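Local coordinates for protein galactose mutarotase related enzyme (PDB 3Q1N) that probably binds carbohydrate and may act as an isomerase that interconverts the anomers of an aldose, at residues 128-131 with 135-138; 103-108 with 268-273; 79-84 with 109-114. All coordinates share one frame; numbering follows the deposited sequence. Where two conformers were deposited one is given.

Interaction 1 of 3, residues 128-131 with 135-138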
ATOM      1  N   VAL A 128      11.103  -2.173   9.820  1.00 13.11           N
ATOM      2  CA  VAL A 128      10.466  -1.460  10.909  1.00 13.36           C
ATOM      3  C   VAL A 128      11.180  -1.927  12.157  1.00 14.07           C
ATOM      4  O   VAL A 128      11.164  -3.111  12.478  1.00 12.99           O
ATOM      5  CB  VAL A 128       8.987  -1.838  11.032  1.00 13.15           C
ATOM      6  CG1 VAL A 128       8.397  -1.202  12.279  1.00 12.34           C
ATOM      7  CG2 VAL A 128       8.209  -1.353   9.792  1.00 13.55           C
ATOM      8  N   THR A 129      11.787  -0.994  12.867  1.00 13.46           N
ATOM      9  CA  THR A 129      12.496  -1.321  14.109  1.00 13.46           C
ATOM     10  C   THR A 129      11.832  -0.570  15.258  1.00 13.19           C
ATOM     11  O   THR A 129      11.608   0.637  15.171  1.00 13.81           O
ATOM     12  CB  THR A 129      13.985  -0.945  14.054  1.00 13.73           C
ATOM     13  OG1 THR A 129      14.591  -1.579  12.910  1.00 14.67           O
ATOM     14  CG2 THR A 129      14.705  -1.488  15.313  1.00 13.88           C
ATOM     15  N   ASN A 130      11.589  -1.316  16.322  1.00 12.45           N
ATOM     16  CA  ASN A 130      11.108  -0.788  17.606  1.00 12.96           C
ATOM     17  C   ASN A 130      12.319  -0.308  18.394  1.00 12.86           C
ATOM     18  O   ASN A 130      13.030  -1.113  18.989  1.00 14.71           O
ATOM     19  CB  ASN A 130      10.322  -1.859  18.397  1.00 12.28           C
ATOM     20  CG  ASN A 130       9.818  -1.324  19.715  1.00 12.29           C
ATOM     21  OD1 ASN A 130       9.936  -0.104  19.931  1.00 12.32           O
ATOM     22  ND2 ASN A 130       9.279  -2.196  20.605  1.00 11.25           N
ATOM     23  N   ASP A 131      12.545   0.992  18.423  1.00 13.27           N
ATOM     24  CA  ASP A 131      13.645   1.558  19.167  1.00 13.44           C
ATOM     25  C   ASP A 131      13.253   1.933  20.607  1.00 13.98           C
ATOM     26  O   ASP A 131      14.075   2.472  21.342  1.00 14.68           O
ATOM     27  CB  ASP A 131      14.198   2.809  18.471  1.00 13.76           C
ATOM     28  CG  ASP A 131      14.869   2.506  17.146  1.00 15.10           C
ATOM     29  OD1 ASP A 131      15.479   1.411  16.989  1.00 17.20           O
ATOM     30  OD2 ASP A 131      14.811   3.411  16.305  1.00 16.18           O
ATOM     31  N   SER A 135       6.682  -2.330  24.215  1.00 13.65           N
ATOM     32  CA  SER A 135       6.248  -3.163  23.081  1.00 13.66           C
ATOM     33  C   SER A 135       5.498  -2.299  22.088  1.00 13.10           C
ATOM     34  O   SER A 135       4.590  -1.604  22.479  1.00 13.33           O
ATOM     35  CB  SER A 135       5.351  -4.268  23.588  1.00 13.98           C
ATOM     36  OG  SER A 135       6.056  -5.085  24.554  1.00 15.80           O
HETATM   37  N   MSE A 136       5.879  -2.359  20.808  1.00 12.13           N
HETATM   38  CA  MSE A 136       5.352  -1.449  19.762  1.00 12.69           C
HETATM   39  C   MSE A 136       4.477  -2.193  18.760  1.00 12.81           C
HETATM   40  O   MSE A 136       4.950  -3.031  17.998  1.00 12.12           O
HETATM   41  CB  MSE A 136       6.497  -0.769  19.049  1.00 12.85           C
HETATM   42  CG  MSE A 136       6.047   0.260  17.991  1.00 12.54           C
HETATM   43 SE   MSE A 136       7.449   1.138  17.022  0.75 10.61          SE
HETATM   44  CE  MSE A 136       7.623  -0.145  15.618  1.00 13.90           C
ATOM     45  N   PRO A 137       3.189  -1.845  18.721  1.00 12.64           N
ATOM     46  CA  PRO A 137       2.275  -2.444  17.749  1.00 12.86           C
ATOM     47  C   PRO A 137       2.199  -1.522  16.527  1.00 13.12           C
ATOM     48  O   PRO A 137       2.175  -0.318  16.668  1.00 12.29           O
ATOM     49  CB  PRO A 137       0.971  -2.521  18.507  1.00 13.12           C
ATOM     50  CG  PRO A 137       1.039  -1.255  19.443  1.00 13.32           C
ATOM     51  CD  PRO A 137       2.496  -0.949  19.679  1.00 12.91           C
ATOM     52  N   PHE A 138       2.157  -2.117  15.332  1.00 12.63           N
ATOM     53  CA  PHE A 138       2.074  -1.288  14.118  1.00 12.74           C
ATOM     54  C   PHE A 138       1.467  -2.056  12.967  1.00 12.63           C
ATOM     55  O   PHE A 138       1.371  -3.291  12.986  1.00 13.11           O
ATOM     56  CB  PHE A 138       3.483  -0.811  13.687  1.00 12.28           C
ATOM     57  CG  PHE A 138       4.305  -1.898  13.063  1.00 11.84           C
ATOM     58  CD1 PHE A 138       5.006  -2.811  13.853  1.00 11.79           C
ATOM     59  CD2 PHE A 138       4.300  -2.081  11.714  1.00 11.98           C
ATOM     60  CE1 PHE A 138       5.636  -3.881  13.298  1.00 14.04           C
ATOM     61  CE2 PHE A 138       4.958  -3.149  11.112  1.00 14.14           C
ATOM     62  CZ  PHE A 138       5.665  -4.068  11.930  1.00 14.25           C
TER
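V128 lays its CG1 methyl squarely over the F138 ring, 3.9 Å from V128 CG1 to the ring centroid and only 6° off the ring normal, a clear CH-pi contact. Its second branch comes down nearer the rim, with V128 CG2 3.9 Å from F138 CE2. F138 offers this face because its CG stands between the backbone N and the carbonyl carbon (chi1 74°). M136, a selenomethionine, fills the neighbouring place: its chain runs extended through CG and SE and then bends at the last torsion (chi3 88°), which carries M136 CE to 3.6 Å from V128 CG1. The backbones diverge too far for direct pairing, and no hydrogen bond links the segments. Strand 121-130 belongs to the nine-stranded sheet and strand 136-147 to the six-stranded one, so the short connection between them passes from one sheet to the other, in keeping with the beta-sandwich of the galactose mutarotase fold. Near that connection the flat amide of N130 lies alongside the start of the M136 side chain, the two pointing opposite ways, with N130 CG 3.4 Å from M136 CB. N130 ND2 also approaches M136 N, but both are donors and do not bond. The amide is held instead by the connection and a neighbouring strand: OD1 accepts from D132 N, while ND2 gives to the carbonyls of K134 and L279.

Interaction 2 of 3, residues 103-108 with 268-273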
ATOM      1  N   LYS A 103       3.253  12.345  20.034  1.00 18.00           N
ATOM      2  CA  LYS A 103       1.920  12.675  20.582  1.00 19.50           C
ATOM      3  C   LYS A 103       0.847  11.712  20.108  1.00 18.59           C
ATOM      4  O   LYS A 103      -0.137  11.471  20.839  1.00 19.39           O
ATOM      5  CB  LYS A 103       1.519  14.125  20.229  1.00 20.78           C
ATOM      6  CG  LYS A 103       2.416  15.139  20.944  1.00 24.56           C
ATOM      7  CD  LYS A 103       2.071  16.658  20.657  1.00 30.47           C
ATOM      8  CE  LYS A 103       2.770  17.207  19.376  1.00 32.87           C
ATOM      9  NZ  LYS A 103       3.099  18.722  19.380  1.00 35.52           N
ATOM     10  N   LYS A 104       1.041  11.154  18.917  1.00 17.22           N
ATOM     11  CA  LYS A 104       0.096  10.206  18.350  1.00 16.70           C
ATOM     12  C   LYS A 104       0.441   8.763  18.710  1.00 15.93           C
ATOM     13  O   LYS A 104      -0.430   7.934  18.700  1.00 16.43           O
ATOM     14  CB  LYS A 104       0.034  10.310  16.819  1.00 17.05           C
ATOM     15  CG  LYS A 104      -0.594  11.604  16.330  1.00 19.23           C
ATOM     16  CD  LYS A 104      -0.699  11.614  14.833  1.00 20.47           C
ATOM     17  CE  LYS A 104      -1.486  12.815  14.327  1.00 24.14           C
ATOM     18  NZ  LYS A 104      -0.680  14.070  14.425  1.00 25.36           N
ATOM     19  N   PHE A 105       1.725   8.493  18.944  1.00 15.17           N
ATOM     20  CA  PHE A 105       2.274   7.160  18.895  1.00 14.65           C
ATOM     21  C   PHE A 105       3.563   7.211  19.739  1.00 14.98           C
ATOM     22  O   PHE A 105       4.610   7.678  19.277  1.00 14.62           O
ATOM     23  CB  PHE A 105       2.530   6.819  17.434  1.00 14.39           C
ATOM     24  CG  PHE A 105       3.002   5.410  17.159  1.00 13.34           C
ATOM     25  CD1 PHE A 105       2.169   4.288  17.375  1.00 11.96           C
ATOM     26  CD2 PHE A 105       4.316   5.171  16.701  1.00 14.57           C
ATOM     27  CE1 PHE A 105       2.608   2.966  17.034  1.00 13.71           C
ATOM     28  CE2 PHE A 105       4.735   3.869  16.376  1.00 13.96           C
ATOM     29  CZ  PHE A 105       3.921   2.796  16.553  1.00 13.53           C
ATOM     30  N   PRO A 106       3.465   6.819  21.009  1.00 14.92           N
ATOM     31  CA  PRO A 106       4.544   7.155  21.974  1.00 14.82           C
ATOM     32  C   PRO A 106       5.717   6.176  21.935  1.00 14.82           C
ATOM     33  O   PRO A 106       6.087   5.546  22.946  1.00 15.32           O
ATOM     34  CB  PRO A 106       3.796   7.128  23.310  1.00 15.21           C
ATOM     35  CG  PRO A 106       2.729   6.098  23.112  1.00 16.50           C
ATOM     36  CD  PRO A 106       2.283   6.249  21.680  1.00 14.48           C
ATOM     37  N   PHE A 107       6.254   5.999  20.723  1.00 13.88           N
ATOM     38  CA  PHE A 107       7.309   5.045  20.473  1.00 13.23           C
ATOM     39  C   PHE A 107       8.406   5.677  19.659  1.00 13.38           C
ATOM     40  O   PHE A 107       8.176   6.351  18.643  1.00 14.83           O
ATOM     41  CB  PHE A 107       6.777   3.797  19.692  1.00 12.98           C
ATOM     42  CG  PHE A 107       5.699   3.063  20.401  1.00 11.83           C
ATOM     43  CD1 PHE A 107       6.003   2.145  21.386  1.00 12.39           C
ATOM     44  CD2 PHE A 107       4.351   3.287  20.112  1.00 14.04           C
ATOM     45  CE1 PHE A 107       5.004   1.495  22.081  1.00 12.66           C
ATOM     46  CE2 PHE A 107       3.370   2.631  20.799  1.00 14.08           C
ATOM     47  CZ  PHE A 107       3.712   1.719  21.790  1.00 13.07           C
ATOM     48  N   GLU A 108       9.639   5.416  20.089  1.00 13.30           N
ATOM     49  CA  GLU A 108      10.785   5.559  19.217  1.00 12.94           C
ATOM     50  C   GLU A 108      10.837   4.426  18.195  1.00 12.70           C
ATOM     51  O   GLU A 108      10.635   3.244  18.513  1.00 12.11           O
ATOM     52  CB  GLU A 108      12.094   5.664  20.027  1.00 13.12           C
ATOM     53  CG  GLU A 108      12.054   6.797  21.030  1.00 13.62           C
ATOM     54  CD  GLU A 108      13.404   7.175  21.565  1.00 16.30           C
ATOM     55  OE1 GLU A 108      14.353   6.393  21.445  1.00 14.97           O
ATOM     56  OE2 GLU A 108      13.497   8.290  22.160  1.00 17.15           O
ATOM     57  N   THR A 268      -9.867   0.923  19.287  1.00 15.97           N
ATOM     58  CA  THR A 268      -9.294  -0.411  19.367  1.00 15.87           C
ATOM     59  C   THR A 268      -7.958  -0.395  20.064  1.00 15.26           C
ATOM     60  O   THR A 268      -7.162   0.481  19.819  1.00 15.13           O
ATOM     61  CB  THR A 268      -9.033  -0.947  17.948  1.00 15.81           C
ATOM     62  OG1 THR A 268     -10.227  -0.767  17.158  1.00 16.97           O
ATOM     63  CG2 THR A 268      -8.652  -2.408  18.051  1.00 17.37           C
ATOM     64  N   ASP A 269      -7.725  -1.342  20.963  1.00 15.30           N
ATOM     65  CA  ASP A 269      -6.378  -1.539  21.518  1.00 14.98           C
ATOM     66  C   ASP A 269      -5.467  -2.047  20.431  1.00 13.83           C
ATOM     67  O   ASP A 269      -5.676  -3.129  19.838  1.00 14.49           O
ATOM     68  CB  ASP A 269      -6.473  -2.547  22.651  1.00 15.09           C
ATOM     69  CG  ASP A 269      -5.148  -2.828  23.338  1.00 18.17           C
ATOM     70  OD1 ASP A 269      -4.141  -2.153  23.072  1.00 17.87           O
ATOM     71  OD2 ASP A 269      -5.139  -3.772  24.185  1.00 21.77           O
ATOM     72  N   TRP A 270      -4.445  -1.271  20.125  1.00 13.66           N
ATOM     73  CA  TRP A 270      -3.541  -1.712  19.049  1.00 13.49           C
ATOM     74  C   TRP A 270      -2.753  -2.976  19.363  1.00 14.72           C
ATOM     75  O   TRP A 270      -2.226  -3.621  18.439  1.00 14.26           O
ATOM     76  CB  TRP A 270      -2.593  -0.609  18.648  1.00 13.23           C
ATOM     77  CG  TRP A 270      -3.155   0.343  17.627  1.00 13.32           C
ATOM     78  CD1 TRP A 270      -4.474   0.564  17.369  1.00 14.33           C
ATOM     79  CD2 TRP A 270      -2.426   1.179  16.734  1.00 12.05           C
ATOM     80  NE1 TRP A 270      -4.617   1.499  16.397  1.00 14.11           N
ATOM     81  CE2 TRP A 270      -3.370   1.908  15.987  1.00 13.72           C
ATOM     82  CE3 TRP A 270      -1.074   1.392  16.496  1.00 13.11           C
ATOM     83  CZ2 TRP A 270      -2.983   2.836  15.020  1.00 14.73           C
ATOM     84  CZ3 TRP A 270      -0.702   2.299  15.557  1.00 14.80           C
ATOM     85  CH2 TRP A 270      -1.646   3.003  14.818  1.00 13.96           C
ATOM     86  N   TYR A 271      -2.710  -3.358  20.627  1.00 14.46           N
ATOM     87  CA  TYR A 271      -2.109  -4.640  20.996  1.00 15.37           C
ATOM     88  C   TYR A 271      -2.968  -5.853  20.634  1.00 15.76           C
ATOM     89  O   TYR A 271      -2.486  -7.002  20.717  1.00 15.79           O
ATOM     90  CB  TYR A 271      -1.807  -4.683  22.499  1.00 15.11           C
ATOM     91  CG  TYR A 271      -0.665  -3.739  22.875  1.00 14.20           C
ATOM     92  CD1 TYR A 271       0.625  -3.916  22.347  1.00 15.69           C
ATOM     93  CD2 TYR A 271      -0.853  -2.684  23.780  1.00 14.20           C
ATOM     94  CE1 TYR A 271       1.671  -3.033  22.672  1.00 14.26           C
ATOM     95  CE2 TYR A 271       0.194  -1.788  24.100  1.00 14.86           C
ATOM     96  CZ  TYR A 271       1.462  -1.996  23.566  1.00 14.44           C
ATOM     97  OH  TYR A 271       2.462  -1.134  23.916  1.00 14.24           O
ATOM     98  N   THR A 272      -4.223  -5.634  20.232  1.00 15.87           N
ATOM     99  CA  THR A 272      -5.061  -6.748  19.759  1.00 17.68           C
ATOM    100  C   THR A 272      -5.734  -6.470  18.386  1.00 17.17           C
ATOM    101  O   THR A 272      -6.458  -7.350  17.883  1.00 19.46           O
ATOM    102  CB  THR A 272      -6.217  -7.030  20.755  1.00 18.37           C
ATOM    103  OG1 THR A 272      -7.041  -5.863  20.879  1.00 20.63           O
ATOM    104  CG2 THR A 272      -5.697  -7.447  22.127  1.00 21.11           C
ATOM    105  N   LYS A 273      -5.496  -5.289  17.813  1.00 15.78           N
ATOM    106  CA  LYS A 273      -6.090  -4.848  16.533  1.00 14.17           C
ATOM    107  C   LYS A 273      -5.733  -5.843  15.425  1.00 14.50           C
ATOM    108  O   LYS A 273      -4.562  -6.205  15.247  1.00 13.82           O
ATOM    109  CB  LYS A 273      -5.619  -3.436  16.180  1.00 14.07           C
ATOM    110  CG  LYS A 273      -6.053  -2.893  14.845  1.00 14.51           C
ATOM    111  CD  LYS A 273      -5.539  -1.459  14.576  1.00 14.26           C
ATOM    112  CE  LYS A 273      -5.873  -0.968  13.201  1.00 13.38           C
ATOM    113  NZ  LYS A 273      -5.422   0.450  12.950  1.00 15.31           N
TER
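F105 and W270 bring their rims together, with F105 CE1 3.7 Å from W270 CZ3. Followed outward, F105 leaves the backbone in a direction that does not aim at 268-273, and CB itself stays clear of that segment. With CG anti to the backbone N (chi1 -175°), the ring is swung across to reach it. CG lies in the plane of the F107 ring, at its edge, and F107 CD2 in turn sits 3.4 Å above the plane of F105, over its centre, so the second phenylalanine presses its edge onto the face of the first. Farther out, F105 CD1 is 3.9 Å from W270 CZ3. F105 CE1 makes the closest approach and also lies 4.0 Å from W270 CE3; the same atom comes up against P137 O of strand 136-147. The rings of F105 and W270 are inclined at 55°, and neither lies over the face of the other. CE2 and CZ, at the far end, run up against M136.

A second, lighter touch joins F107 to Y271, the hydroxyl meeting the edge of the phenyl ring with F107 CZ 3.8 Å from Y271 OH. The polar need of that hydroxyl is met elsewhere, by S135 O. Local turns set both segments. An inverse gamma turn centred on P106 separates the two phenylalanines, while D269 forms an Asx turn, Y271 N reaching D269 OD1 at 3.1 Å from above the carboxylate plane.

The cluster thus sits where the chain leaves helix 99-104, against the loop between strands 251-258 and 277-279. Strand 60-63 lines it through Y61, stacked on W270, and L63, and the start of strand 136-147 adds M136 and P137.

Interaction 3 of 3, residues 79-84 with 109-114. With EDO (1,2-ethanediol), chain T.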
ATOM      1  N   TYR A  79       6.044  13.133   6.908  1.00 15.11           N
ATOM      2  CA  TYR A  79       7.363  13.638   7.276  1.00 15.32           C
ATOM      3  C   TYR A  79       8.465  13.125   6.338  1.00 14.94           C
ATOM      4  O   TYR A  79       8.297  12.146   5.604  1.00 15.29           O
ATOM      5  CB  TYR A  79       7.701  13.294   8.742  1.00 15.22           C
ATOM      6  CG  TYR A  79       6.658  13.803   9.703  1.00 15.29           C
ATOM      7  CD1 TYR A  79       6.584  15.141  10.014  1.00 14.46           C
ATOM      8  CD2 TYR A  79       5.676  12.946  10.229  1.00 15.67           C
ATOM      9  CE1 TYR A  79       5.608  15.623  10.845  1.00 15.13           C
ATOM     10  CE2 TYR A  79       4.671  13.420  11.045  1.00 14.43           C
ATOM     11  CZ  TYR A  79       4.637  14.733  11.368  1.00 15.36           C
ATOM     12  OH  TYR A  79       3.623  15.194  12.210  1.00 16.72           O
ATOM     13  N   ASP A  80       9.567  13.875   6.277  1.00 15.43           N
ATOM     14  CA  ASP A  80      10.667  13.533   5.395  1.00 15.54           C
ATOM     15  C   ASP A  80      11.381  12.288   5.909  1.00 15.70           C
ATOM     16  O   ASP A  80      11.284  11.927   7.093  1.00 15.87           O
ATOM     17  CB  ASP A  80      11.688  14.674   5.308  1.00 16.59           C
ATOM     18  CG  ASP A  80      11.221  15.847   4.453  1.00 18.42           C
ATOM     19  OD1 ASP A  80      10.156  15.780   3.810  1.00 18.83           O
ATOM     20  OD2 ASP A  80      11.925  16.886   4.464  1.00 21.58           O
ATOM     21  N   PHE A  81      12.040  11.616   4.973  1.00 15.12           N
ATOM     22  CA  PHE A  81      12.993  10.544   5.271  1.00 15.64           C
ATOM     23  C   PHE A  81      14.374  11.027   4.860  1.00 16.33           C
ATOM     24  O   PHE A  81      14.519  11.765   3.868  1.00 17.31           O
ATOM     25  CB  PHE A  81      12.675   9.281   4.443  1.00 14.68           C
ATOM     26  CG  PHE A  81      11.497   8.472   4.903  1.00 14.64           C
ATOM     27  CD1 PHE A  81      10.187   8.997   4.900  1.00 13.36           C
ATOM     28  CD2 PHE A  81      11.661   7.112   5.202  1.00 14.46           C
ATOM     29  CE1 PHE A  81       9.091   8.172   5.288  1.00 11.75           C
ATOM     30  CE2 PHE A  81      10.589   6.297   5.555  1.00 14.10           C
ATOM     31  CZ  PHE A  81       9.292   6.810   5.572  1.00 12.87           C
ATOM     32  N   ASP A  82      15.394  10.645   5.619  1.00 16.60           N
ATOM     33  CA  ASP A  82      16.780  10.935   5.267  1.00 17.41           C
ATOM     34  C   ASP A  82      17.267   9.975   4.195  1.00 16.80           C
ATOM     35  O   ASP A  82      16.907   8.808   4.197  1.00 16.96           O
ATOM     36  CB  ASP A  82      17.676  10.780   6.493  1.00 18.62           C
ATOM     37  CG  ASP A  82      17.445  11.849   7.531  1.00 22.61           C
ATOM     38  OD1 ASP A  82      16.955  12.939   7.195  1.00 26.31           O
ATOM     39  OD2 ASP A  82      17.787  11.567   8.682  1.00 27.56           O
ATOM     40  N   VAL A  83      18.148  10.461   3.314  1.00 16.63           N
ATOM     41  CA  VAL A  83      18.682   9.652   2.202  1.00 17.11           C
ATOM     42  C   VAL A  83      20.088   9.093   2.557  1.00 17.55           C
ATOM     43  O   VAL A  83      20.935   9.773   3.157  1.00 16.91           O
ATOM     44  CB  VAL A  83      18.790  10.526   0.946  1.00 17.77           C
ATOM     45  CG1 VAL A  83      19.483   9.736  -0.248  1.00 17.98           C
ATOM     46  CG2 VAL A  83      17.415  11.031   0.566  1.00 18.03           C
ATOM     47  N   SER A  84      20.303   7.818   2.266  1.00 17.66           N
ATOM     48  CA  SER A  84      21.594   7.198   2.450  1.00 17.83           C
ATOM     49  C   SER A  84      21.821   6.117   1.387  1.00 18.39           C
ATOM     50  O   SER A  84      20.884   5.738   0.638  1.00 16.96           O
ATOM     51  CB  SER A  84      21.702   6.564   3.832  1.00 17.57           C
ATOM     52  OG  SER A  84      20.825   5.453   3.976  1.00 17.81           O
ATOM     53  N   TYR A 109      11.041   4.810  16.933  1.00 13.11           N
ATOM     54  CA  TYR A 109      11.063   3.845  15.846  1.00 12.57           C
ATOM     55  C   TYR A 109      12.029   4.223  14.771  1.00 12.76           C
ATOM     56  O   TYR A 109      12.400   5.408  14.628  1.00 12.91           O
ATOM     57  CB  TYR A 109       9.645   3.648  15.242  1.00 13.26           C
ATOM     58  CG  TYR A 109       9.123   4.847  14.433  1.00 12.11           C
ATOM     59  CD1 TYR A 109       9.497   5.032  13.082  1.00 13.31           C
ATOM     60  CD2 TYR A 109       8.305   5.823  15.028  1.00 12.65           C
ATOM     61  CE1 TYR A 109       9.028   6.108  12.377  1.00 13.49           C
ATOM     62  CE2 TYR A 109       7.855   6.915  14.326  1.00 12.96           C
ATOM     63  CZ  TYR A 109       8.204   7.064  13.003  1.00 13.83           C
ATOM     64  OH  TYR A 109       7.760   8.173  12.273  1.00 14.09           O
ATOM     65  N   THR A 110      12.367   3.224  13.966  1.00 13.25           N
ATOM     66  CA  THR A 110      13.025   3.474  12.686  1.00 13.55           C
ATOM     67  C   THR A 110      12.203   2.796  11.601  1.00 13.99           C
ATOM     68  O   THR A 110      11.785   1.664  11.759  1.00 13.83           O
ATOM     69  CB  THR A 110      14.449   2.955  12.626  1.00 14.04           C
ATOM     70  OG1 THR A 110      15.234   3.529  13.672  1.00 14.78           O
ATOM     71  CG2 THR A 110      15.110   3.317  11.272  1.00 14.64           C
ATOM     72  N   LEU A 111      11.925   3.536  10.516  1.00 14.00           N
ATOM     73  CA  LEU A 111      11.303   2.974   9.355  1.00 14.12           C
ATOM     74  C   LEU A 111      12.242   3.205   8.205  1.00 14.41           C
ATOM     75  O   LEU A 111      12.487   4.342   7.822  1.00 14.72           O
ATOM     76  CB  LEU A 111       9.926   3.625   9.095  1.00 13.88           C
ATOM     77  CG  LEU A 111       9.215   3.243   7.817  1.00 15.92           C
ATOM     78  CD1 LEU A 111       8.995   1.706   7.763  1.00 17.83           C
ATOM     79  CD2 LEU A 111       7.872   4.030   7.711  1.00 16.86           C
ATOM     80  N   ALA A 112      12.772   2.116   7.652  1.00 13.83           N
ATOM     81  CA  ALA A 112      13.753   2.212   6.592  1.00 14.03           C
ATOM     82  C   ALA A 112      13.193   1.539   5.358  1.00 14.51           C
ATOM     83  O   ALA A 112      12.567   0.485   5.437  1.00 15.57           O
ATOM     84  CB  ALA A 112      15.119   1.629   6.990  1.00 14.37           C
ATOM     85  N   VAL A 113      13.388   2.194   4.214  1.00 14.26           N
ATOM     86  CA  VAL A 113      12.894   1.701   2.938  0.50 14.06           C
ATOM     87  C   VAL A 113      14.020   1.794   1.898  1.00 14.36           C
ATOM     88  O   VAL A 113      14.574   2.879   1.705  1.00 14.61           O
ATOM     89  CB  VAL A 113      11.672   2.573   2.494  0.50 13.84           C
ATOM     90  CG1 VAL A 113      10.965   1.985   1.278  0.50 14.29           C
ATOM     91  CG2 VAL A 113      10.704   2.794   3.680  0.50 13.13           C
ATOM     92  N   THR A 114      14.341   0.692   1.217  1.00 14.61           N
ATOM     93  CA  THR A 114      15.357   0.678   0.193  1.00 15.31           C
ATOM     94  C   THR A 114      14.694   0.350  -1.131  1.00 14.85           C
ATOM     95  O   THR A 114      13.934  -0.621  -1.200  1.00 15.78           O
ATOM     96  CB  THR A 114      16.497  -0.321   0.522  1.00 16.17           C
ATOM     97  OG1 THR A 114      17.189   0.149   1.687  1.00 16.67           O
ATOM     98  CG2 THR A 114      17.499  -0.437  -0.671  1.00 17.67           C
TER
HETATM   99  C1  EDO T 312      15.845  -0.254   4.136  1.00 27.91           C
HETATM  100  O1  EDO T 312      17.188  -0.606   4.269  1.00 29.65           O
HETATM  101  C2  EDO T 312      14.965  -1.336   4.759  1.00 24.85           C
HETATM  102  O2  EDO T 312      15.181  -2.643   4.319  1.00 31.01           O
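The F81 ring is turned toward strand 109-118 by a first torsion that puts its CG anti to the carbonyl carbon and beside the backbone N (chi1 -76°), while in L111 CG is anti to the backbone N (chi1 174°), and its CD2 methyl then meets the end of that ring. The touch is between F81 CZ and L111 CD2, 3.8 Å apart. F81 CE2 also comes within 3.5 Å of L111 O, which meets the ring obliquely. V113 CG2 lies 4.0 Å from F81 CE2, a less certain contact because the valine was deposited in two conformers.

These segments are not adjacent in their sheet. Strand 82-84 is an outermost strand of the nine-stranded antiparallel sheet and pairs with strand 90-96, which in turn pairs with 109-118, so F81, just before the edge strand, reaches across the intervening strand to the next one. L111 and V113, two residues apart, share the buried face of 109-118, alternating with T110, A112 and T114, and on that face L111 packs on V128. With an alanine in place of F81, L111 CD2 would probably lose its aromatic neighbour and a gap would open beside L111 O.

Next door in the sequence, A112 and T114 point to the opposite face of the sheet. An ethanediol, probably from the crystallisation liquor, lies by these two residues there. It is also hydrogen-bonded to T127 OG1, but its weak bond to T114 OG1 is doubtful, since the two groups are modelled too close together.

Overall arrangement
Interactions 1 and 2 lie side by side, their centres about 10 Å apart, and are tied by two backbone carbonyls: S135 O takes a probable hydrogen bond from Y271 OH at 2.6 Å, and E108 O is 3.0 Å from D131 N. Interaction 3 joins interaction 1 through neighbouring strands of one sheet, centres about 15 Å apart, with T129 N 2.9 Å from T110 O and D131 OD2 2.7 Å from T110 OG1. Interactions 2 and 3 share only a chain junction, E108 running directly into Y109, and their centres are about 20 Å apart. The ethanediol beside 109-114, probably from the crystallisation liquor, is no evidence of a substrate site.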